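Long-range contact in N-acetylneuraminic acid (Sialic acid) synthetase (Leptospira borgpetersenii serovar Hardjo-bovis, PDB 6NCS), which probably catalyses the condensation step that forms sialic acid or its 9-phosphate, and binds manganese inside a TIM barrel: residues Ile101-Leu113 with Ile123-Leu136. Sequence-based numbering, arbitrary orientation.
Sequences ILFFATPFDVPNL and ILKIASCDICNITL. With CIT (citric acid), chain D.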
loop_
_atom_site.group_PDB
_atom_site.type_symbol
_atom_site.label_atom_id
_atom_site.label_comp_id
_atom_site.label_asym_id
_atom_site.label_seq_id
_atom_site.Cartn_x
_atom_site.Cartn_y
_atom_site.Cartn_z
ATOM N N ILE A 101 13.793 4.079 -24.702
ATOM C CA ILE A 101 13.793 3.473 -23.380
ATOM C C ILE A 101 15.177 3.715 -22.797
ATOM O O ILE A 101 16.169 3.746 -23.533
ATOM C CB ILE A 101 13.424 1.969 -23.421
ATOM C CG1 ILE A 101 13.342 1.388 -22.004
ATOM C CG2 ILE A 101 14.396 1.178 -24.287
ATOM C CD1 ILE A 101 12.681 0.005 -21.930
ATOM N N LEU A 102 15.245 3.974 -21.497
ATOM C CA LEU A 102 16.541 4.264 -20.886
ATOM C C LEU A 102 17.358 2.981 -20.721
ATOM O O LEU A 102 16.840 1.961 -20.268
ATOM C CB LEU A 102 16.339 4.960 -19.543
ATOM C CG LEU A 102 17.580 5.404 -18.769
ATOM C CD1 LEU A 102 18.617 6.016 -19.697
ATOM C CD2 LEU A 102 17.161 6.410 -17.709
ATOM N N PHE A 103 18.636 3.023 -21.112
ATOM C CA PHE A 103 19.557 1.901 -20.914
ATOM C C PHE A 103 20.446 2.184 -19.709
ATOM O O PHE A 103 20.974 3.289 -19.583
ATOM C CB PHE A 103 20.441 1.687 -22.152
ATOM C CG PHE A 103 21.650 0.817 -21.902
ATOM C CD1 PHE A 103 21.578 -0.562 -22.060
ATOM C CD2 PHE A 103 22.861 1.374 -21.494
ATOM C CE1 PHE A 103 22.682 -1.364 -21.828
ATOM C CE2 PHE A 103 23.966 0.568 -21.255
ATOM C CZ PHE A 103 23.873 -0.793 -21.419
ATOM N N PHE A 104 20.627 1.195 -18.831
ATOM C CA PHE A 104 21.719 1.272 -17.858
ATOM C C PHE A 104 22.082 -0.143 -17.421
ATOM O O PHE A 104 21.594 -1.128 -17.975
ATOM C CB PHE A 104 21.404 2.222 -16.683
ATOM C CG PHE A 104 20.337 1.756 -15.712
ATOM C CD1 PHE A 104 19.015 1.570 -16.109
ATOM C CD2 PHE A 104 20.642 1.625 -14.361
ATOM C CE1 PHE A 104 18.040 1.186 -15.180
ATOM C CE2 PHE A 104 19.669 1.264 -13.434
ATOM C CZ PHE A 104 18.375 1.036 -13.845
ATOM N N ALA A 105 23.003 -0.241 -16.468
ATOM C CA ALA A 105 23.487 -1.556 -16.087
ATOM C C ALA A 105 24.006 -1.529 -14.660
ATOM O O ALA A 105 24.247 -0.466 -14.078
ATOM C CB ALA A 105 24.592 -2.051 -17.032
ATOM N N THR A 106 24.162 -2.724 -14.112
ATOM C CA THR A 106 24.744 -2.917 -12.795
ATOM C C THR A 106 26.201 -3.286 -12.971
ATOM O O THR A 106 26.479 -4.386 -13.454
ATOM C CB THR A 106 24.012 -4.032 -12.062
ATOM O OG1 THR A 106 22.635 -3.677 -11.933
ATOM C CG2 THR A 106 24.617 -4.269 -10.689
ATOM N N PRO A 107 27.159 -2.434 -12.598
ATOM C CA PRO A 107 28.554 -2.884 -12.562
ATOM C C PRO A 107 28.814 -3.695 -11.304
ATOM O O PRO A 107 28.281 -3.409 -10.231
ATOM C CB PRO A 107 29.348 -1.574 -12.543
ATOM C CG PRO A 107 28.467 -0.656 -11.752
ATOM C CD PRO A 107 27.033 -1.027 -12.179
ATOM N N PHE A 108 29.654 -4.713 -11.435
ATOM C CA PHE A 108 30.018 -5.534 -10.293
ATOM C C PHE A 108 31.452 -5.309 -9.857
ATOM O O PHE A 108 31.889 -5.915 -8.878
ATOM C CB PHE A 108 29.775 -7.017 -10.603
ATOM C CG PHE A 108 28.317 -7.404 -10.567
ATOM C CD1 PHE A 108 27.464 -7.043 -11.594
ATOM C CD2 PHE A 108 27.800 -8.110 -9.489
ATOM C CE1 PHE A 108 26.113 -7.387 -11.555
ATOM C CE2 PHE A 108 26.448 -8.458 -9.447
ATOM C CZ PHE A 108 25.612 -8.092 -10.477
ATOM N N ASP A 109 32.190 -4.450 -10.556
ATOM C CA ASP A 109 33.527 -4.062 -10.135
ATOM C C ASP A 109 33.821 -2.689 -10.714
ATOM O O ASP A 109 33.045 -2.147 -11.502
ATOM C CB ASP A 109 34.583 -5.100 -10.553
ATOM C CG ASP A 109 34.613 -5.373 -12.060
ATOM O OD1 ASP A 109 34.258 -4.500 -12.875
ATOM O OD2 ASP A 109 35.032 -6.489 -12.433
ATOM N N VAL A 110 34.960 -2.131 -10.322
ATOM C CA VAL A 110 35.308 -0.764 -10.704
ATOM C C VAL A 110 35.644 -0.675 -12.194
ATOM O O VAL A 110 35.238 0.302 -12.842
ATOM C CB VAL A 110 36.453 -0.233 -9.823
ATOM C CG1 VAL A 110 37.027 1.051 -10.394
ATOM C CG2 VAL A 110 35.937 -0.003 -8.400
ATOM N N PRO A 111 36.367 -1.636 -12.794
ATOM C CA PRO A 111 36.592 -1.538 -14.249
ATOM C C PRO A 111 35.307 -1.486 -15.048
ATOM O O PRO A 111 35.215 -0.715 -16.013
ATOM C CB PRO A 111 37.411 -2.798 -14.562
ATOM C CG PRO A 111 38.167 -3.042 -13.305
ATOM C CD PRO A 111 37.187 -2.713 -12.205
ATOM N N ASN A 112 34.302 -2.278 -14.667
ATOM C CA ASN A 112 33.029 -2.236 -15.377
ATOM C C ASN A 112 32.289 -0.928 -15.118
ATOM O O ASN A 112 31.655 -0.381 -16.025
ATOM C CB ASN A 112 32.163 -3.440 -14.987
ATOM C CG ASN A 112 32.449 -4.659 -15.842
ATOM O OD1 ASN A 112 32.016 -4.734 -16.997
ATOM N ND2 ASN A 112 33.192 -5.611 -15.295
ATOM N N LEU A 113 32.352 -0.410 -13.890
ATOM C CA LEU A 113 31.752 0.890 -13.607
ATOM C C LEU A 113 32.377 1.977 -14.469
ATOM O O LEU A 113 31.667 2.816 -15.037
ATOM C CB LEU A 113 31.902 1.227 -12.119
ATOM C CG LEU A 113 31.190 2.473 -11.569
ATOM C CD1 LEU A 113 30.891 2.287 -10.091
ATOM C CD2 LEU A 113 32.020 3.730 -11.758
ATOM N N ILE A 123 22.838 6.563 -15.111
ATOM C CA ILE A 123 22.389 5.899 -13.889
ATOM C C ILE A 123 23.209 4.635 -13.694
ATOM O O ILE A 123 23.454 3.893 -14.651
ATOM C CB ILE A 123 20.892 5.520 -13.944
ATOM C CG1 ILE A 123 20.013 6.722 -14.229
ATOM C CG2 ILE A 123 20.450 4.888 -12.622
ATOM C CD1 ILE A 123 18.532 6.371 -14.165
ATOM N N LEU A 124 23.589 4.364 -12.446
ATOM C CA LEU A 124 24.210 3.104 -12.060
ATOM C C LEU A 124 23.303 2.368 -11.080
ATOM O O LEU A 124 22.751 2.975 -10.156
ATOM C CB LEU A 124 25.578 3.333 -11.399
ATOM C CG LEU A 124 26.672 4.052 -12.181
ATOM C CD1 LEU A 124 27.807 4.409 -11.239
ATOM C CD2 LEU A 124 27.176 3.159 -13.305
ATOM N N LYS A 125 23.158 1.061 -11.267
ATOM C CA LYS A 125 22.531 0.214 -10.263
ATOM C C LYS A 125 23.618 -0.524 -9.497
ATOM O O LYS A 125 24.571 -1.015 -10.100
ATOM C CB LYS A 125 21.588 -0.804 -10.918
ATOM C CG LYS A 125 21.040 -1.852 -9.970
ATOM C CD LYS A 125 20.009 -1.270 -9.045
ATOM C CE LYS A 125 19.687 -2.239 -7.911
ATOM N NZ LYS A 125 19.077 -3.507 -8.403
ATOM N N ILE A 126 23.478 -0.609 -8.172
ATOM C CA ILE A 126 24.374 -1.415 -7.348
ATOM C C ILE A 126 23.550 -2.536 -6.735
ATOM O O ILE A 126 22.538 -2.277 -6.066
ATOM C CB ILE A 126 25.072 -0.592 -6.257
ATOM C CG1 ILE A 126 25.913 0.524 -6.876
ATOM C CG2 ILE A 126 25.949 -1.501 -5.398
ATOM C CD1 ILE A 126 27.064 0.033 -7.721
ATOM N N ALA A 127 23.996 -3.775 -6.955
ATOM C CA ALA A 127 23.267 -4.966 -6.554
ATOM C C ALA A 127 23.227 -5.109 -5.036
ATOM O O ALA A 127 24.080 -4.587 -4.320
ATOM C CB ALA A 127 23.914 -6.204 -7.172
ATOM N N SER A 128 22.220 -5.854 -4.551
ATOM C CA SER A 128 22.077 -6.054 -3.110
ATOM C C SER A 128 23.333 -6.661 -2.507
ATOM O O SER A 128 23.776 -6.246 -1.431
ATOM C CB SER A 128 20.875 -6.948 -2.805
ATOM O OG SER A 128 19.654 -6.314 -3.166
ATOM N N CYS A 129 23.920 -7.646 -3.189
ATOM C CA CYS A 129 25.107 -8.313 -2.670
ATOM C C CYS A 129 26.295 -7.377 -2.512
ATOM O O CYS A 129 27.287 -7.770 -1.887
ATOM C CB CYS A 129 25.494 -9.469 -3.593
ATOM S SG CYS A 129 26.057 -8.916 -5.233
ATOM N N ASP A 130 26.232 -6.162 -3.064
ATOM C CA ASP A 130 27.332 -5.215 -2.973
ATOM C C ASP A 130 27.032 -4.073 -2.013
ATOM O O ASP A 130 27.714 -3.047 -2.037
ATOM C CB ASP A 130 27.682 -4.688 -4.364
ATOM C CG ASP A 130 28.473 -5.698 -5.150
ATOM O OD1 ASP A 130 29.252 -6.428 -4.495
ATOM O OD2 ASP A 130 28.310 -5.791 -6.387
ATOM N N ILE A 131 26.033 -4.235 -1.146
ATOM C CA ILE A 131 25.736 -3.165 -0.203
ATOM C C ILE A 131 26.830 -3.012 0.844
ATOM O O ILE A 131 26.880 -1.985 1.530
ATOM C CB ILE A 131 24.345 -3.398 0.427
ATOM C CG1 ILE A 131 23.875 -2.129 1.150
ATOM C CG2 ILE A 131 24.371 -4.616 1.350
ATOM C CD1 ILE A 131 22.388 -2.028 1.330
ATOM N N CYS A 132 27.731 -3.991 0.960
ATOM C CA CYS A 132 28.903 -3.888 1.812
ATOM C C CYS A 132 30.190 -3.862 1.003
ATOM O O CYS A 132 31.270 -4.066 1.565
ATOM C CB CYS A 132 28.941 -5.045 2.811
ATOM S SG CYS A 132 27.486 -5.112 3.868
ATOM N N ASN A 133 30.095 -3.617 -0.304
ATOM C CA ASN A 133 31.261 -3.537 -1.186
ATOM C C ASN A 133 31.739 -2.085 -1.194
ATOM O O ASN A 133 31.410 -1.292 -2.079
ATOM C CB ASN A 133 30.883 -4.030 -2.578
ATOM C CG ASN A 133 32.077 -4.240 -3.493
ATOM O OD1 ASN A 133 33.118 -3.600 -3.347
ATOM N ND2 ASN A 133 31.922 -5.143 -4.458
ATOM N N ILE A 134 32.534 -1.737 -0.178
ATOM C CA ILE A 134 32.860 -0.332 0.074
ATOM C C ILE A 134 33.600 0.277 -1.111
ATOM O O ILE A 134 33.316 1.408 -1.526
ATOM C CB ILE A 134 33.675 -0.195 1.374
ATOM C CG1 ILE A 134 32.928 -0.848 2.537
ATOM C CG2 ILE A 134 33.953 1.279 1.673
ATOM C CD1 ILE A 134 31.545 -0.279 2.765
ATOM N N THR A 135 34.555 -0.460 -1.677
ATOM C CA THR A 135 35.302 0.052 -2.821
ATOM C C THR A 135 34.369 0.396 -3.979
ATOM O O THR A 135 34.494 1.457 -4.601
ATOM C CB THR A 135 36.351 -0.969 -3.259
ATOM O OG1 THR A 135 37.312 -1.145 -2.211
ATOM C CG2 THR A 135 37.064 -0.496 -4.515
ATOM N N LEU A 136 33.416 -0.487 -4.279
ATOM C CA LEU A 136 32.521 -0.237 -5.405
ATOM C C LEU A 136 31.542 0.891 -5.095
ATOM O O LEU A 136 31.254 1.734 -5.958
ATOM C CB LEU A 136 31.776 -1.525 -5.772
ATOM C CG LEU A 136 30.844 -1.485 -6.989
ATOM C CD1 LEU A 136 31.650 -1.198 -8.249
ATOM C CD2 LEU A 136 30.094 -2.804 -7.138
HETATM C C1 CIT D . 21.128 -6.046 -10.057
HETATM O O1 CIT D . 21.462 -5.498 -11.117
HETATM O O2 CIT D . 20.462 -5.386 -9.235
HETATM C C2 CIT D . 21.540 -7.478 -9.813
HETATM C C3 CIT D . 20.413 -8.390 -9.317
HETATM O O7 CIT D . 19.288 -8.379 -10.246
HETATM C C4 CIT D . 21.015 -9.784 -9.232
HETATM C C5 CIT D . 19.993 -10.863 -8.952
HETATM O O3 CIT D . 20.363 -12.054 -9.029
HETATM O O4 CIT D . 18.802 -10.605 -8.638
HETATM C C6 CIT D . 19.972 -8.001 -7.909
HETATM O O5 CIT D . 20.816 -7.674 -7.047
HETATM O O6 CIT D . 18.754 -8.010 -7.593
HETATM O O HOH W 1 21.711 5.781 -18.281
HETATM O O HOH W 2 24.701 1.834 -15.635
HETATM O O HOH W 3 26.743 -4.177 -7.859
HETATM O O HOH W 4 33.711 -5.828 -6.869
#
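I123 lays CG2 against CD2 of the F104 ring at 3.7 Å where strands 102-107 and 123-126 run parallel, 36° apart, as neighbours closing the TIM barrel. They are splayed: water 2 bridges I123 O to A105 N, and the direct link, K125 N to A105 O, is straight but weak at 3.4 Å. L124 turns outward, its CD1 resting on L113 of helix 110-118. K125 points into the barrel beside T106, its CG 3.1 Å from T106 OG1. With CG anti to the backbone N (chi1 172°) and bends at chi2 and chi4, its NZ reaches citrate O2 and pairs with E229; the K125 side chain lies about 6 Å from the manganese held by H210 and H231. T106 OG1 meets O1 of the same carboxylate, so each strand gives the citrate, probably a crystallisation component, a polar side chain; both contacts are implausibly short, their geometry doubtful. A127 CB meets F108 CE2 at 4.1 Å, while water 3 joins A127 N, P107 O and D130 OD2. R288 of the second subunit pairs with D130 OD1. N133 OD1 caps helix 134-143, accepting from L136 N. L136 packs its methyls on P107-V110, CD2 3.6 Å from P107 O and CD1 3.6 Å from D109 C.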